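Local coordinates for protein peptidoglycan D,D-transpeptidase PbpA (Mycobacterium tuberculosis, PDB 3UN7) that probably cross-links the peptidoglycan of the mycobacterial cell wall as a penicillin-binding D,D-transpeptidase and takes part in regulating cell length, at residues E372-A377 / I415-A420. Residues are numbered along the deposited sequence; the frame is centred on the assembly and turned at random.
Sequences ELMVGA and IAFAPA
A Met-aromatic contact in the transpeptidase domain joins helix 364-379 to the end of strand 411-418, in the five-stranded antiparallel sheet of the penicillin-binding fold. Met-374 reaches from the helix toward CE2 of the Phe-417 ring, coming in obliquely, the two side chains crossing at about a right angle. Met-374 CE comes within 3.9 Å of Phe-417 CE2, and Met-374 SD lies 4.0 Å from the same carbon; from the ring centroid, 5.3 Å away, SD stands 74° off the ring normal. Met-374 runs extended through chi2 (176°) and bends at chi3 (72°), which brings CE up to CE2 of the ring and also loosely near Ile-415 O, 4.3 Å from it. Where the chain leaves the strand, a second apolar contact forms: Val-375 CG2 packs on Ala-420 CB at 3.5 Å. Within 415-420 itself, Ala-420 O lies in the plane of the Phe-417 ring, at its edge. No hydrogen bond links the two segments, which meet by largely buried side-chain packing. At the Ile-415 end, the side chains of Ile-415 and Ser-193, the probable acyl-ester nucleophile, are about 9 Å apart. Met-374 shares a backbone hydrogen bond with Ser-394 of strand 393-399, whose Ala-393 touches Met-374, Val-375 and Phe-417; Ile-327 of helix 317-328 meets both Met-374 and Phe-417, and Phe-249 of helix 245-251 packs against Met-374.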
loop_
_atom_site.group_PDB
_atom_site.type_symbol
_atom_site.label_atom_id
_atom_site.label_comp_id
_atom_site.label_asym_id
_atom_site.label_seq_id
_atom_site.Cartn_x
_atom_site.Cartn_y
_atom_site.Cartn_z
ATOM N N GLU A 372 15.280 6.122 13.564
ATOM C CA GLU A 372 15.509 5.959 14.997
ATOM C C GLU A 372 14.204 6.124 15.790
ATOM O O GLU A 372 13.919 5.353 16.709
ATOM C CB GLU A 372 16.563 6.980 15.424
ATOM C CG GLU A 372 16.691 7.286 16.910
ATOM C CD GLU A 372 17.225 8.708 17.143
ATOM O OE1 GLU A 372 16.748 9.370 18.108
ATOM O OE2 GLU A 372 18.100 9.161 16.344
ATOM N N LEU A 373 13.405 7.113 15.411
ATOM C CA LEU A 373 12.107 7.342 16.044
ATOM C C LEU A 373 11.184 6.137 15.842
ATOM O O LEU A 373 10.498 5.700 16.762
ATOM C CB LEU A 373 11.469 8.622 15.472
ATOM C CG LEU A 373 12.127 9.940 15.914
ATOM C CD1 LEU A 373 11.407 11.170 15.356
ATOM C CD2 LEU A 373 12.156 10.027 17.415
ATOM N N MET A 374 11.193 5.610 14.627
ATOM C CA MET A 374 10.376 4.468 14.251
ATOM C C MET A 374 10.869 3.155 14.858
ATOM O O MET A 374 10.065 2.289 15.205
ATOM C CB MET A 374 10.267 4.395 12.721
ATOM C CG MET A 374 9.385 5.487 12.157
ATOM S SD MET A 374 9.341 5.502 10.344
ATOM C CE MET A 374 8.368 4.029 9.994
ATOM N N VAL A 375 12.178 3.009 15.011
ATOM C CA VAL A 375 12.721 1.891 15.811
ATOM C C VAL A 375 12.201 1.973 17.262
ATOM O O VAL A 375 11.794 0.964 17.856
ATOM C CB VAL A 375 14.269 1.836 15.770
ATOM C CG1 VAL A 375 14.825 0.894 16.850
ATOM C CG2 VAL A 375 14.739 1.384 14.373
ATOM N N GLY A 376 12.182 3.187 17.808
ATOM C CA GLY A 376 11.659 3.404 19.160
ATOM C C GLY A 376 10.177 3.077 19.264
ATOM O O GLY A 376 9.759 2.413 20.214
ATOM N N ALA A 377 9.380 3.558 18.307
ATOM C CA ALA A 377 7.936 3.267 18.279
ATOM C C ALA A 377 7.645 1.761 18.183
ATOM O O ALA A 377 6.727 1.255 18.843
ATOM C CB ALA A 377 7.271 3.997 17.137
ATOM N N ILE A 415 2.729 0.831 9.385
ATOM C CA ILE A 415 3.722 1.009 8.331
ATOM C C ILE A 415 5.100 0.712 8.914
ATOM O O ILE A 415 5.354 1.019 10.079
ATOM C CB ILE A 415 3.651 2.398 7.638
ATOM C CG1 ILE A 415 3.895 3.551 8.626
ATOM C CG2 ILE A 415 2.282 2.581 6.954
ATOM C CD1 ILE A 415 4.171 4.895 7.929
ATOM N N ALA A 416 5.970 0.082 8.123
ATOM C CA ALA A 416 7.206 -0.451 8.699
ATOM C C ALA A 416 8.248 -0.787 7.664
ATOM O O ALA A 416 7.946 -0.907 6.482
ATOM C CB ALA A 416 6.905 -1.687 9.567
ATOM N N PHE A 417 9.488 -0.895 8.120
ATOM C CA PHE A 417 10.561 -1.429 7.298
ATOM C C PHE A 417 11.574 -2.188 8.145
ATOM O O PHE A 417 11.638 -2.003 9.356
ATOM C CB PHE A 417 11.197 -0.344 6.412
ATOM C CG PHE A 417 11.805 0.798 7.164
ATOM C CD1 PHE A 417 13.152 0.767 7.524
ATOM C CD2 PHE A 417 11.049 1.941 7.465
ATOM C CE1 PHE A 417 13.732 1.850 8.196
ATOM C CE2 PHE A 417 11.625 3.023 8.132
ATOM C CZ PHE A 417 12.969 2.976 8.496
ATOM N N ALA A 418 12.337 -3.066 7.505
ATOM C CA ALA A 418 13.241 -3.958 8.210
ATOM C C ALA A 418 14.213 -4.597 7.213
ATOM O O ALA A 418 13.897 -4.668 6.037
ATOM C CB ALA A 418 12.435 -5.054 8.937
ATOM N N PRO A 419 15.416 -5.020 7.672
ATOM C CA PRO A 419 15.994 -4.712 8.978
ATOM C C PRO A 419 16.222 -3.217 9.030
ATOM O O PRO A 419 16.594 -2.625 8.011
ATOM C CB PRO A 419 17.348 -5.442 8.952
ATOM C CG PRO A 419 17.201 -6.491 7.913
ATOM C CD PRO A 419 16.316 -5.871 6.873
ATOM N N ALA A 420 15.989 -2.595 10.179
ATOM C CA ALA A 420 15.957 -1.142 10.233
ATOM C C ALA A 420 17.252 -0.488 9.768
ATOM O O ALA A 420 17.226 0.623 9.232
ATOM C CB ALA A 420 15.590 -0.655 11.640
#